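Local coordinates for protein particle-associated glycoside hydrolase (Acinetobacter phage Fri1, PDB 6C72) that depolymerises the capsular polysaccharide of Acinetobacter baumannii as a tailspike of the phage particle, probably by glycosidic hydrolysis, so helping the virus to enter its host, at residues L68-V73 and T78-L83; A99-L102 and L106-Q109. One frame throughout, in Å; residues are numbered along the deposited sequence.

Contact 1 of 2, residues L68-V73 and T78-L83; sequences LSVIRV and TGAWLL
I71 and W81 face each other at the middle of this antiparallel pairing, I71 N giving its hydrogen to W81 O at 2.9 Å and W81 N to I71 O at 2.8 Å. Two further backbone bonds extend the ladder, L83 N to S69 O and V73 N to G79 O; the latter comes in above the carbonyl plane of G79. The same oxygen takes a weak second bond, 3.2 Å from R72 NE and bent to 132° at the hydrogen: the arginine chain folds back at chi2 (-75°) and chi3 (-53°) and lays the guanidinium edge beside that carbonyl. R72 NH1 goes on to A63 O.

The tight side carries I71 and W81. The indole and the V73 side chain cross at a slant, V73 CG2 lying 3.9 Å from W81 NE1, and that nitrogen bonds V30 O. W57 and Y55 of the neighbouring strand, with L27 of helix 24-27, close in around this side. At the other end of the pair L83 CB sits 3.2 Å from L68 O, and L83 CD2 meets L68 CD1 at 3.6 Å.

The face bearing V70, R72 and L82 is the more open one, these three being partly exposed, though A80, which touches V70 CG1 and R72 CD through its CB, is buried. V70 and L82 lie alongside each other, CG2 to CD2 at 4.1 Å, while V70 CG1 reaches diagonally to A80 CB.

This is a beta hairpin at the edge of the five-stranded mixed sheet of the N-terminal region, strand 70-72 being outermost within the chain.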
ATOM      1  N   LEU A  68      -3.068 -32.548 -34.952  1.00 37.35           N
ATOM      2  CA  LEU A  68      -3.687 -31.481 -34.178  1.00 36.81           C
ATOM      3  C   LEU A  68      -4.486 -30.545 -35.081  1.00 37.47           C
ATOM      4  O   LEU A  68      -5.718 -30.631 -35.138  1.00 37.25           O
ATOM      5  CB  LEU A  68      -2.611 -30.709 -33.410  1.00 36.32           C
ATOM      6  CG  LEU A  68      -2.942 -29.398 -32.697  1.00 35.36           C
ATOM      7  CD1 LEU A  68      -4.081 -29.565 -31.731  1.00 34.24           C
ATOM      8  CD2 LEU A  68      -1.707 -28.901 -31.987  1.00 35.01           C
ATOM      9  N   SER A  69      -3.796 -29.662 -35.805  1.00 31.85           N
ATOM     10  CA  SER A  69      -4.483 -28.686 -36.641  1.00 33.04           C
ATOM     11  C   SER A  69      -4.788 -29.206 -38.041  1.00 33.48           C
ATOM     12  O   SER A  69      -5.770 -28.767 -38.656  1.00 35.41           O
ATOM     13  CB  SER A  69      -3.646 -27.407 -36.751  1.00 33.47           C
ATOM     14  OG  SER A  69      -2.455 -27.647 -37.471  1.00 32.93           O
ATOM     15  N   VAL A  70      -3.976 -30.127 -38.557  1.00 38.45           N
ATOM     16  CA  VAL A  70      -4.129 -30.659 -39.904  1.00 38.76           C
ATOM     17  C   VAL A  70      -4.260 -32.173 -39.800  1.00 38.05           C
ATOM     18  O   VAL A  70      -3.307 -32.855 -39.401  1.00 38.26           O
ATOM     19  CB  VAL A  70      -2.945 -30.275 -40.806  1.00 39.29           C
ATOM     20  CG1 VAL A  70      -3.066 -30.938 -42.169  1.00 39.66           C
ATOM     21  CG2 VAL A  70      -2.875 -28.772 -40.963  1.00 40.14           C
ATOM     22  N   ILE A  71      -5.423 -32.699 -40.179  1.00 32.19           N
ATOM     23  CA  ILE A  71      -5.673 -34.136 -40.206  1.00 32.83           C
ATOM     24  C   ILE A  71      -5.770 -34.539 -41.678  1.00 34.32           C
ATOM     25  O   ILE A  71      -6.796 -34.324 -42.335  1.00 35.06           O
ATOM     26  CB  ILE A  71      -6.936 -34.517 -39.421  1.00 32.85           C
ATOM     27  CG1 ILE A  71      -6.848 -34.002 -37.979  1.00 31.69           C
ATOM     28  CG2 ILE A  71      -7.148 -36.025 -39.427  1.00 34.15           C
ATOM     29  CD1 ILE A  71      -5.599 -34.463 -37.223  1.00 31.30           C
ATOM     30  N   ARG A  72      -4.693 -35.106 -42.215  1.00 47.04           N
ATOM     31  CA  ARG A  72      -4.660 -35.453 -43.627  1.00 47.68           C
ATOM     32  C   ARG A  72      -5.352 -36.791 -43.865  1.00 47.52           C
ATOM     33  O   ARG A  72      -5.165 -37.750 -43.108  1.00 47.22           O
ATOM     34  CB  ARG A  72      -3.213 -35.510 -44.123  1.00 48.66           C
ATOM     35  CG  ARG A  72      -2.502 -34.153 -44.158  1.00 49.06           C
ATOM     36  CD  ARG A  72      -2.993 -33.307 -45.323  1.00 49.30           C
ATOM     37  NE  ARG A  72      -2.900 -34.044 -46.581  1.00 49.95           N
ATOM     38  CZ  ARG A  72      -1.782 -34.174 -47.293  1.00 51.09           C
ATOM     39  NH1 ARG A  72      -0.652 -33.626 -46.879  1.00 51.86           N
ATOM     40  NH2 ARG A  72      -1.793 -34.858 -48.425  1.00 51.78           N
ATOM     41  N   VAL A  73      -6.148 -36.850 -44.927  1.00 54.78           N
ATOM     42  CA  VAL A  73      -6.833 -38.079 -45.319  1.00 54.89           C
ATOM     43  C   VAL A  73      -5.823 -39.014 -45.973  1.00 55.35           C
ATOM     44  O   VAL A  73      -5.166 -38.649 -46.951  1.00 56.06           O
ATOM     45  CB  VAL A  73      -8.018 -37.780 -46.247  1.00 55.80           C
ATOM     46  CG1 VAL A  73      -8.520 -39.044 -46.884  1.00 56.49           C
ATOM     47  CG2 VAL A  73      -9.135 -37.151 -45.449  1.00 56.07           C
ATOM     48  N   THR A  78      -4.621 -35.486 -51.703  1.00 51.88           N
ATOM     49  CA  THR A  78      -4.737 -34.196 -51.028  1.00 51.79           C
ATOM     50  C   THR A  78      -6.019 -34.161 -50.209  1.00 51.53           C
ATOM     51  O   THR A  78      -6.957 -34.930 -50.444  1.00 51.71           O
ATOM     52  CB  THR A  78      -4.746 -32.991 -51.983  1.00 53.13           C
ATOM     53  OG1 THR A  78      -5.946 -33.003 -52.764  1.00 54.01           O
ATOM     54  CG2 THR A  78      -3.530 -33.009 -52.903  1.00 54.66           C
ATOM     55  N   GLY A  79      -6.074 -33.205 -49.283  1.00 45.39           N
ATOM     56  CA  GLY A  79      -7.247 -33.056 -48.447  1.00 45.76           C
ATOM     57  C   GLY A  79      -6.940 -33.184 -46.971  1.00 44.37           C
ATOM     58  O   GLY A  79      -6.142 -34.034 -46.567  1.00 42.99           O
ATOM     59  N   ALA A  80      -7.534 -32.312 -46.156  1.00 41.56           N
ATOM     60  CA  ALA A  80      -7.327 -32.390 -44.721  1.00 40.28           C
ATOM     61  C   ALA A  80      -8.543 -31.849 -43.993  1.00 41.93           C
ATOM     62  O   ALA A  80      -9.268 -30.988 -44.500  1.00 44.69           O
ATOM     63  CB  ALA A  80      -6.078 -31.621 -44.273  1.00 39.59           C
ATOM     64  N   TRP A  81      -8.771 -32.388 -42.807  1.00 40.47           N
ATOM     65  CA  TRP A  81      -9.721 -31.809 -41.877  1.00 41.79           C
ATOM     66  C   TRP A  81      -8.969 -30.857 -40.966  1.00 41.47           C
ATOM     67  O   TRP A  81      -7.984 -31.246 -40.326  1.00 39.05           O
ATOM     68  CB  TRP A  81     -10.422 -32.892 -41.061  1.00 40.12           C
ATOM     69  CG  TRP A  81     -11.244 -33.813 -41.898  1.00 40.75           C
ATOM     70  CD1 TRP A  81     -10.863 -35.021 -42.400  1.00 39.41           C
ATOM     71  CD2 TRP A  81     -12.589 -33.591 -42.349  1.00 43.28           C
ATOM     72  NE1 TRP A  81     -11.892 -35.572 -43.128  1.00 40.86           N
ATOM     73  CE2 TRP A  81     -12.960 -34.712 -43.114  1.00 43.06           C
ATOM     74  CE3 TRP A  81     -13.513 -32.553 -42.179  1.00 45.79           C
ATOM     75  CZ2 TRP A  81     -14.220 -34.828 -43.706  1.00 45.06           C
ATOM     76  CZ3 TRP A  81     -14.766 -32.670 -42.773  1.00 47.35           C
ATOM     77  CH2 TRP A  81     -15.106 -33.799 -43.520  1.00 46.95           C
ATOM     78  N   LEU A  82      -9.432 -29.616 -40.913  1.00 38.42           N
ATOM     79  CA  LEU A  82      -8.749 -28.555 -40.188  1.00 38.97           C
ATOM     80  C   LEU A  82      -9.444 -28.301 -38.856  1.00 39.07           C
ATOM     81  O   LEU A  82     -10.657 -28.051 -38.808  1.00 41.44           O
ATOM     82  CB  LEU A  82      -8.697 -27.274 -41.016  1.00 42.80           C
ATOM     83  CG  LEU A  82      -8.015 -27.423 -42.373  1.00 42.21           C
ATOM     84  CD1 LEU A  82      -7.844 -26.068 -43.024  1.00 45.33           C
ATOM     85  CD2 LEU A  82      -6.678 -28.160 -42.242  1.00 38.08           C
ATOM     86  N   LEU A  83      -8.661 -28.367 -37.785  1.00 44.65           N
ATOM     87  CA  LEU A  83      -9.173 -28.186 -36.437  1.00 43.79           C
ATOM     88  C   LEU A  83      -9.769 -26.794 -36.259  1.00 47.43           C
ATOM     89  O   LEU A  83      -9.190 -25.794 -36.697  1.00 50.11           O
ATOM     90  CB  LEU A  83      -8.026 -28.384 -35.446  1.00 41.09           C
ATOM     91  CG  LEU A  83      -8.397 -28.278 -33.972  1.00 39.79           C
ATOM     92  CD1 LEU A  83      -9.277 -29.479 -33.616  1.00 37.82           C
ATOM     93  CD2 LEU A  83      -7.160 -28.170 -33.091  1.00 38.55           C
TER

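Contact 2 of 2, residues A99-L102 and L106-Q109; sequences AELL and LIDQ
With chi1 at -71° and chi2 at -179°, L101 stretches its side chain away from its own carbonyl carbon and carries CD1 over to the 106-109 segment. I107 does much the same from the other segment, CG1 lying anti to the carbonyl carbon, and L101 CD1 meets I107 CD1 at 3.9 Å. The two side chains cross at about a right angle and meet through these CD1 methyls.

Q109 reaches the same methyl from another direction: its chain runs extended beyond CG and brings NE2 to 3.9 Å from L101 CD1. Against a methyl this can only be van der Waals contact; the other end of the amide, OE1, accepts a bond from the backbone N of R98, which helps to fix where the amide lies.

Both segments belong to the loop that leads from strand 89-91 into helix 110-122, at the start of the parallel strands that stack in the manner of a tailspike beta-helix, and Q109 is the N-cap residue of that helix. Backbone hydrogen bonds tie L101 to H134 and Q109 to Y136, anchoring both segments along strand 133-140. E100, beside L101, is a zinc ligand in a crystal structure of this protein, although no zinc is bound to it here.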
ATOM      1  N   ALA A  99      -4.944 -38.935 -21.617  1.00 34.98           N
ATOM      2  CA  ALA A  99      -5.482 -38.404 -20.367  1.00 33.80           C
ATOM      3  C   ALA A  99      -5.506 -39.456 -19.256  1.00 34.12           C
ATOM      4  O   ALA A  99      -5.353 -40.659 -19.491  1.00 35.49           O
ATOM      5  CB  ALA A  99      -6.894 -37.859 -20.573  1.00 34.10           C
ATOM      6  N   GLU A 100      -5.699 -38.970 -18.029  1.00 35.68           N
ATOM      7  CA  GLU A 100      -5.925 -39.799 -16.839  1.00 36.21           C
ATOM      8  C   GLU A 100      -4.875 -40.890 -16.662  1.00 35.50           C
ATOM      9  O   GLU A 100      -5.159 -41.960 -16.126  1.00 35.97           O
ATOM     10  CB  GLU A 100      -7.319 -40.415 -16.859  1.00 37.07           C
ATOM     11  CG  GLU A 100      -8.402 -39.405 -17.095  1.00 38.08           C
ATOM     12  CD  GLU A 100      -9.483 -39.483 -16.042  1.00 39.18           C
ATOM     13  OE1 GLU A 100      -9.246 -38.989 -14.912  1.00 39.54           O
ATOM     14  OE2 GLU A 100     -10.561 -40.057 -16.337  1.00 39.51           O
ATOM     15  N   LEU A 101      -3.651 -40.635 -17.099  1.00 33.32           N
ATOM     16  CA  LEU A 101      -2.575 -41.587 -16.892  1.00 33.98           C
ATOM     17  C   LEU A 101      -2.106 -41.539 -15.441  1.00 32.95           C
ATOM     18  O   LEU A 101      -2.217 -40.516 -14.765  1.00 32.16           O
ATOM     19  CB  LEU A 101      -1.428 -41.286 -17.856  1.00 34.17           C
ATOM     20  CG  LEU A 101      -1.754 -41.615 -19.321  1.00 35.62           C
ATOM     21  CD1 LEU A 101      -0.585 -41.321 -20.253  1.00 35.98           C
ATOM     22  CD2 LEU A 101      -2.180 -43.085 -19.458  1.00 37.61           C
ATOM     23  N   LEU A 102      -1.605 -42.666 -14.951  1.00 40.68           N
ATOM     24  CA  LEU A 102      -1.015 -42.717 -13.622  1.00 40.96           C
ATOM     25  C   LEU A 102       0.460 -42.327 -13.680  1.00 40.29           C
ATOM     26  O   LEU A 102       1.078 -42.294 -14.745  1.00 39.82           O
ATOM     27  CB  LEU A 102      -1.191 -44.103 -13.009  1.00 42.00           C
ATOM     28  CG  LEU A 102      -2.658 -44.528 -12.976  1.00 42.64           C
ATOM     29  CD1 LEU A 102      -2.817 -45.993 -12.574  1.00 43.32           C
ATOM     30  CD2 LEU A 102      -3.431 -43.600 -12.041  1.00 43.04           C
ATOM     31  N   LEU A 106       5.038 -43.892 -17.754  1.00 46.36           N
ATOM     32  CA  LEU A 106       6.176 -43.021 -18.056  1.00 46.39           C
ATOM     33  C   LEU A 106       6.209 -42.779 -19.557  1.00 46.00           C
ATOM     34  O   LEU A 106       6.974 -43.392 -20.304  1.00 46.46           O
ATOM     35  CB  LEU A 106       7.476 -43.644 -17.577  1.00 47.46           C
ATOM     36  CG  LEU A 106       7.477 -44.068 -16.119  1.00 48.08           C
ATOM     37  CD1 LEU A 106       8.780 -44.785 -15.842  1.00 49.16           C
ATOM     38  CD2 LEU A 106       7.303 -42.875 -15.208  1.00 47.80           C
ATOM     39  N   ILE A 107       5.336 -41.886 -20.010  1.00 46.78           N
ATOM     40  CA  ILE A 107       5.136 -41.640 -21.433  1.00 46.47           C
ATOM     41  C   ILE A 107       5.507 -40.191 -21.723  1.00 46.18           C
ATOM     42  O   ILE A 107       4.895 -39.265 -21.172  1.00 45.56           O
ATOM     43  CB  ILE A 107       3.691 -41.950 -21.855  1.00 46.04           C
ATOM     44  CG1 ILE A 107       3.446 -43.464 -21.791  1.00 46.48           C
ATOM     45  CG2 ILE A 107       3.408 -41.411 -23.238  1.00 45.78           C
ATOM     46  CD1 ILE A 107       1.988 -43.857 -21.759  1.00 46.50           C
ATOM     47  N   ASP A 108       6.512 -39.993 -22.581  1.00 39.15           N
ATOM     48  CA  ASP A 108       6.932 -38.648 -22.959  1.00 38.23           C
ATOM     49  C   ASP A 108       5.915 -38.079 -23.939  1.00 37.70           C
ATOM     50  O   ASP A 108       5.749 -38.599 -25.046  1.00 39.18           O
ATOM     51  CB  ASP A 108       8.344 -38.683 -23.557  1.00 39.97           C
ATOM     52  CG  ASP A 108       8.903 -37.284 -23.900  1.00 39.25           C
ATOM     53  OD1 ASP A 108       8.244 -36.251 -23.684  1.00 37.42           O
ATOM     54  OD2 ASP A 108      10.065 -37.210 -24.341  1.00 40.73           O
ATOM     55  N   GLN A 109       5.231 -37.016 -23.536  1.00 35.76           N
ATOM     56  CA  GLN A 109       4.260 -36.351 -24.396  1.00 35.25           C
ATOM     57  C   GLN A 109       4.696 -34.915 -24.672  1.00 34.38           C
ATOM     58  O   GLN A 109       3.864 -34.044 -24.944  1.00 33.47           O
ATOM     59  CB  GLN A 109       2.858 -36.392 -23.784  1.00 34.17           C
ATOM     60  CG  GLN A 109       2.474 -37.770 -23.210  1.00 34.95           C
ATOM     61  CD  GLN A 109       0.957 -38.005 -23.116  1.00 34.70           C
ATOM     62  OE1 GLN A 109       0.281 -38.233 -24.128  1.00 35.65           O
ATOM     63  NE2 GLN A 109       0.420 -37.892 -21.911  1.00 33.57           N
TER

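From the N terminus the chain first builds strands 19-21, 38-41 and 54-58, then contact 1 closes the short turn between 68-73 and 78-83 and completes the mixed sheet. It then leaves through strand 89-91, which pairs with strand 126-129 of the parallel array, and contact 2 pinches the loop between 99-102 and 106-109 just before helix 110-122. The two loops follow in series, neither nesting nor crossing, with centres 25 Å and nearest atoms about 10 Å apart. Helix 110-122 links them: contact 2 leads into it, while its K115 and Y119 touch L68, joining the N-terminal sheet to the start of what is probably a beta-helix.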